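Local coordinates for lipoprotein (PDB 7ADK) that probably acts as a serine-type peptidase of the DUF31 family in the PA clan, consistent with the immunoglobulin proteases of mycoplasmas, at residues B[189-194]-B[223-228]; B[715-720]-B[801-806]. All blocks are in the same frame, centred on the assembly; numbering follows the deposited sequence.

Contact 1 (B[189-194]-B[223-228]); sequences TRLKSQ and QAAISN
Leu191 reaches across to Ala225 and Ile226 near the C-terminal parts of helices 176-192 and 220-226. The nearest CA atoms, of Leu191 and Ile226, are 7.4 Å apart. The joint is small, with 106 Å² of surface buried in all. It is a helix-to-helix contact in which one leucine packs on the last part of the short helix 220-226. Both helices come before the first strand of the modelled chain.

The apolar part rests on that leucine. With CG anti to the backbone N (chi1 175°), the isobutyl group extends toward the facing helix. CD2 does most of the touching. Leu191 CD2 lies 3.6 Å from Ile226 CA and 4.4 Å from Ala225 CB. The methyl of Ala225 points back at the leucine. Ile226 offers mainly its backbone here, because its CB points away; its side chain packs instead on Asn184 and Met188, one to two turns earlier in helix 176-192.

The same leucine also lies against a carbonyl. Leu191 CD2 is 3.3 Å from Ala225 O, and Leu191 CD1 is 3.8 Å from that oxygen. This is van der Waals contact with a polar atom.

No hydrogen bond joins the two segments. Within 189-194, Ser193 OG donates to Thr189 O at 2.9 Å. Gln194 NE2 meets a lone pair of Arg190 O at 3.0 Å, with a moderately bent N-H...O angle of 146°. Both side chains fold back on carbonyls of the last part of helix 176-192. Within 223-228, Ser227 OG bonds to the carbonyl of Ile226. Two partners lie outside: Lys250 NZ for Ser227 OG, and Asn197 ND2 for Ala224 O.

The chemistry is thus that of a small van der Waals contact, with Leu191 lying on the Ala225 methyl and on backbone atoms.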
loop_
_atom_site.group_PDB
_atom_site.type_symbol
_atom_site.label_atom_id
_atom_site.label_comp_id
_atom_site.label_asym_id
_atom_site.label_seq_id
_atom_site.Cartn_x
_atom_site.Cartn_y
_atom_site.Cartn_z
ATOM N N THR B 189 31.673 7.330 19.439
ATOM C CA THR B 189 32.011 5.967 19.887
ATOM C C THR B 189 31.325 4.894 19.043
ATOM O O THR B 189 31.967 3.891 18.724
ATOM C CB THR B 189 31.738 5.746 21.379
ATOM O OG1 THR B 189 30.385 5.937 21.669
ATOM C CG2 THR B 189 32.568 6.672 22.237
ATOM N N ARG B 190 30.090 5.116 18.552
ATOM C CA ARG B 190 29.518 4.266 17.481
ATOM C C ARG B 190 30.331 4.365 16.184
ATOM O O ARG B 190 30.543 3.371 15.493
ATOM C CB ARG B 190 28.007 4.499 17.247
ATOM C CG ARG B 190 27.640 5.882 16.688
ATOM C CD ARG B 190 26.188 6.032 16.205
ATOM N NE ARG B 190 25.847 5.164 15.060
ATOM C CZ ARG B 190 26.209 5.289 13.799
ATOM N NH1 ARG B 190 26.953 6.265 13.373
ATOM N NH2 ARG B 190 25.803 4.418 12.929
ATOM N N LEU B 191 30.877 5.541 15.897
ATOM C CA LEU B 191 31.705 5.803 14.729
ATOM C C LEU B 191 33.099 5.195 14.860
ATOM O O LEU B 191 33.500 4.424 13.991
ATOM C CB LEU B 191 31.705 7.316 14.524
ATOM C CG LEU B 191 32.598 7.870 13.417
ATOM C CD1 LEU B 191 32.356 7.223 12.068
ATOM C CD2 LEU B 191 32.326 9.347 13.324
ATOM N N LYS B 192 33.843 5.468 15.941
ATOM C CA LYS B 192 35.203 4.925 16.134
ATOM C C LYS B 192 35.281 3.451 16.579
ATOM O O LYS B 192 36.371 2.924 16.790
ATOM C CB LYS B 192 36.123 5.894 16.884
ATOM C CG LYS B 192 36.119 5.757 18.400
ATOM C CD LYS B 192 36.910 6.859 19.096
ATOM C CE LYS B 192 36.273 8.227 18.963
ATOM N NZ LYS B 192 36.985 9.260 19.726
ATOM N N SER B 193 34.143 2.750 16.637
ATOM C CA SER B 193 34.086 1.287 16.523
ATOM C C SER B 193 34.634 0.808 15.164
ATOM O O SER B 193 35.193 -0.281 15.067
ATOM C CB SER B 193 32.649 0.807 16.729
ATOM O OG SER B 193 32.205 1.088 18.043
ATOM N N GLN B 194 34.556 1.649 14.129
ATOM C CA GLN B 194 35.291 1.543 12.866
ATOM C C GLN B 194 36.481 2.514 12.887
ATOM O O GLN B 194 36.419 3.550 13.527
ATOM C CB GLN B 194 34.368 1.844 11.672
ATOM C CG GLN B 194 33.133 0.936 11.556
ATOM C CD GLN B 194 32.008 1.172 12.566
ATOM O OE1 GLN B 194 31.370 0.246 13.047
ATOM N NE2 GLN B 194 31.728 2.388 12.972
ATOM N N GLN B 223 36.158 15.852 13.738
ATOM C CA GLN B 223 35.775 16.361 12.426
ATOM C C GLN B 223 36.434 15.598 11.275
ATOM O O GLN B 223 35.830 15.431 10.225
ATOM C CB GLN B 223 36.130 17.853 12.364
ATOM C CG GLN B 223 35.352 18.567 11.282
ATOM C CD GLN B 223 36.018 19.828 10.792
ATOM O OE1 GLN B 223 36.430 19.919 9.654
ATOM N NE2 GLN B 223 36.191 20.824 11.618
ATOM N N ALA B 224 37.640 15.070 11.477
ATOM C CA ALA B 224 38.325 14.219 10.517
ATOM C C ALA B 224 37.619 12.875 10.278
ATOM O O ALA B 224 37.946 12.211 9.294
ATOM C CB ALA B 224 39.755 14.027 10.998
ATOM N N ALA B 225 36.668 12.475 11.127
ATOM C CA ALA B 225 35.917 11.224 11.022
ATOM C C ALA B 225 34.376 11.348 11.086
ATOM O O ALA B 225 33.727 10.449 10.563
ATOM C CB ALA B 225 36.439 10.275 12.102
ATOM N N ILE B 226 33.778 12.403 11.680
ATOM C CA ILE B 226 32.296 12.583 11.784
ATOM C C ILE B 226 31.644 12.381 10.417
ATOM O O ILE B 226 30.587 11.763 10.300
ATOM C CB ILE B 226 31.870 13.952 12.394
ATOM C CG1 ILE B 226 32.197 14.086 13.891
ATOM C CG2 ILE B 226 30.354 14.145 12.276
ATOM C CD1 ILE B 226 32.181 15.513 14.416
ATOM N N SER B 227 32.312 12.859 9.369
ATOM C CA SER B 227 32.230 12.355 8.001
ATOM C C SER B 227 33.505 12.766 7.250
ATOM O O SER B 227 34.503 13.172 7.847
ATOM C CB SER B 227 30.961 12.856 7.287
ATOM O OG SER B 227 29.810 12.314 7.875
ATOM N N ASN B 228 33.468 12.733 5.927
ATOM C CA ASN B 228 34.488 13.266 5.041
ATOM C C ASN B 228 34.565 14.815 5.030
ATOM O O ASN B 228 34.479 15.430 3.965
ATOM C CB ASN B 228 34.161 12.680 3.667
#

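Contact 2 (B[715-720]-B[801-806]); sequences AFITVN and GDYKLG
Ile717 lies over one face of the Tyr803 ring. Ile717 CD1 sits 4.0 Å from the ring centroid of Tyr803 and 30° off the ring normal, a CH-pi contact. Ile717 CG1 is on the same side of the ring plane, 3.4 Å from Tyr803 CE2. The two side chains run antiparallel alongside each other. Tyr803 gets there with CG anti to its own backbone N (chi1 -178°). Phe716 adds its CB, 4.2 Å from Tyr803 OH.

The short, irregular helix 715-719 thus packs on the loop between strands 783-792 and 807-809. That helix follows strand 712-714 of the mixed sheet, in a chain whose family belongs to the PA peptidase clan.

Further out, polar bonds set the parts. Tyr803 OH is hydrogen-bonded to Asp714 OD2, just ahead of the helix, which fixes the far end of the ring. Phe240 meets the ring with its plane turned by about 55°. Inside the helical segment, Ala715 O accepts from both Thr718 N and Val719 N. Asn720 ND2 returns to Phe716 O at 2.9 Å, almost straight at 172°, with the oxygen in its amide plane. The Phe716 side chain packs on Tyr743 of strand 737-747.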
loop_
_atom_site.group_PDB
_atom_site.type_symbol
_atom_site.label_atom_id
_atom_site.label_comp_id
_atom_site.label_asym_id
_atom_site.label_seq_id
_atom_site.Cartn_x
_atom_site.Cartn_y
_atom_site.Cartn_z
ATOM N N ALA B 715 27.405 22.616 2.840
ATOM C CA ALA B 715 27.574 21.416 2.052
ATOM C C ALA B 715 29.029 21.148 1.675
ATOM O O ALA B 715 29.446 20.002 1.740
ATOM C CB ALA B 715 26.729 21.517 0.800
ATOM N N PHE B 716 29.842 22.141 1.313
ATOM C CA PHE B 716 31.187 21.826 0.834
ATOM C C PHE B 716 32.099 21.316 1.952
ATOM O O PHE B 716 32.802 20.325 1.758
ATOM C CB PHE B 716 31.773 22.982 0.036
ATOM C CG PHE B 716 33.090 22.618 -0.610
ATOM C CD1 PHE B 716 33.106 21.877 -1.800
ATOM C CD2 PHE B 716 34.295 22.944 0.027
ATOM C CE1 PHE B 716 34.325 21.439 -2.344
ATOM C CE2 PHE B 716 35.518 22.507 -0.524
ATOM C CZ PHE B 716 35.530 21.738 -1.697
ATOM N N ILE B 717 32.015 21.884 3.156
ATOM C CA ILE B 717 32.788 21.418 4.321
ATOM C C ILE B 717 32.320 20.043 4.851
ATOM O O ILE B 717 33.031 19.446 5.654
ATOM C CB ILE B 717 32.802 22.521 5.415
ATOM C CG1 ILE B 717 33.396 23.845 4.893
ATOM C CG2 ILE B 717 33.523 22.127 6.713
ATOM C CD1 ILE B 717 34.864 23.788 4.467
ATOM N N THR B 718 31.190 19.502 4.382
ATOM C CA THR B 718 30.498 18.389 5.054
ATOM C C THR B 718 30.074 17.246 4.116
ATOM O O THR B 718 30.219 16.074 4.447
ATOM C CB THR B 718 29.261 18.934 5.793
ATOM O OG1 THR B 718 29.540 20.136 6.465
ATOM C CG2 THR B 718 28.730 17.969 6.780
ATOM N N VAL B 719 29.545 17.584 2.943
ATOM C CA VAL B 719 28.790 16.736 2.003
ATOM C C VAL B 719 29.161 17.095 0.551
ATOM O O VAL B 719 28.310 17.168 -0.326
ATOM C CB VAL B 719 27.258 16.815 2.257
ATOM C CG1 VAL B 719 26.499 15.654 1.626
ATOM C CG2 VAL B 719 26.881 16.784 3.732
ATOM N N ASN B 720 30.445 17.362 0.284
ATOM C CA ASN B 720 30.972 17.788 -1.026
ATOM C C ASN B 720 30.701 16.789 -2.178
ATOM O O ASN B 720 30.664 17.179 -3.336
ATOM C CB ASN B 720 32.483 18.089 -0.904
ATOM C CG ASN B 720 33.260 17.160 0.016
ATOM O OD1 ASN B 720 33.518 16.002 -0.285
ATOM N ND2 ASN B 720 33.584 17.601 1.202
ATOM N N GLY B 801 40.931 28.957 6.776
ATOM C CA GLY B 801 41.815 29.760 5.936
ATOM C C GLY B 801 41.100 30.946 5.308
ATOM O O GLY B 801 40.533 31.774 6.014
ATOM N N ASP B 802 41.121 31.051 3.980
ATOM C CA ASP B 802 40.403 32.099 3.226
ATOM C C ASP B 802 38.918 31.743 2.948
ATOM O O ASP B 802 38.187 32.516 2.324
ATOM C CB ASP B 802 41.171 32.397 1.928
ATOM C CG ASP B 802 40.739 33.689 1.221
ATOM O OD1 ASP B 802 40.408 34.684 1.904
ATOM O OD2 ASP B 802 40.784 33.739 -0.029
ATOM N N TYR B 803 38.441 30.580 3.397
ATOM C CA TYR B 803 37.088 30.075 3.133
ATOM C C TYR B 803 35.982 30.749 3.964
ATOM O O TYR B 803 36.142 31.065 5.141
ATOM C CB TYR B 803 37.055 28.571 3.357
ATOM C CG TYR B 803 35.711 27.934 3.073
ATOM C CD1 TYR B 803 35.290 27.783 1.744
ATOM C CD2 TYR B 803 34.864 27.550 4.139
ATOM C CE1 TYR B 803 34.005 27.291 1.473
ATOM C CE2 TYR B 803 33.589 27.046 3.863
ATOM C CZ TYR B 803 33.147 26.940 2.531
ATOM O OH TYR B 803 31.896 26.509 2.257
ATOM N N LYS B 804 34.800 30.871 3.352
ATOM C CA LYS B 804 33.556 31.418 3.897
ATOM C C LYS B 804 32.354 30.712 3.259
ATOM O O LYS B 804 32.464 30.236 2.139
ATOM C CB LYS B 804 33.550 32.942 3.703
ATOM C CG LYS B 804 33.848 33.462 2.280
ATOM C CD LYS B 804 34.372 34.904 2.313
ATOM C CE LYS B 804 35.834 34.970 2.793
ATOM N NZ LYS B 804 36.231 36.316 3.256
ATOM N N LEU B 805 31.209 30.651 3.944
ATOM C CA LEU B 805 30.011 29.975 3.406
ATOM C C LEU B 805 29.491 30.655 2.125
ATOM O O LEU B 805 28.905 29.998 1.273
ATOM C CB LEU B 805 28.927 29.858 4.497
ATOM C CG LEU B 805 27.498 29.508 4.016
ATOM C CD1 LEU B 805 27.395 28.132 3.378
ATOM C CD2 LEU B 805 26.528 29.531 5.177
ATOM N N GLY B 806 29.724 31.952 1.952
ATOM C CA GLY B 806 29.272 32.719 0.798
ATOM C C GLY B 806 27.831 33.199 0.916
ATOM O O GLY B 806 26.918 32.431 1.216
#

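In the fold
From the N terminus, contact 1 comes first. Helix 176-192 runs into the contact; the chain then passes through a loop with helix 208-212 and into helix 220-226, where 223-228 closes it. Contact 2 opens much later and is closed by 801-806, after strands 727-730, 737-747, 761-765, 769-778 and 783-792. The two stand in series and neither nest nor cross. Their centres are about 20 Å apart, yet they touch by packing, with Asn228 O 3.6 Å from Asn720 ND2. Just beyond, Asp230 bonds to the backbone of Ile717. The chain after contact 1 therefore lies against helix 715-719, which follows strand 712-714 of the mixed sheet, tying the N-terminal helices to it.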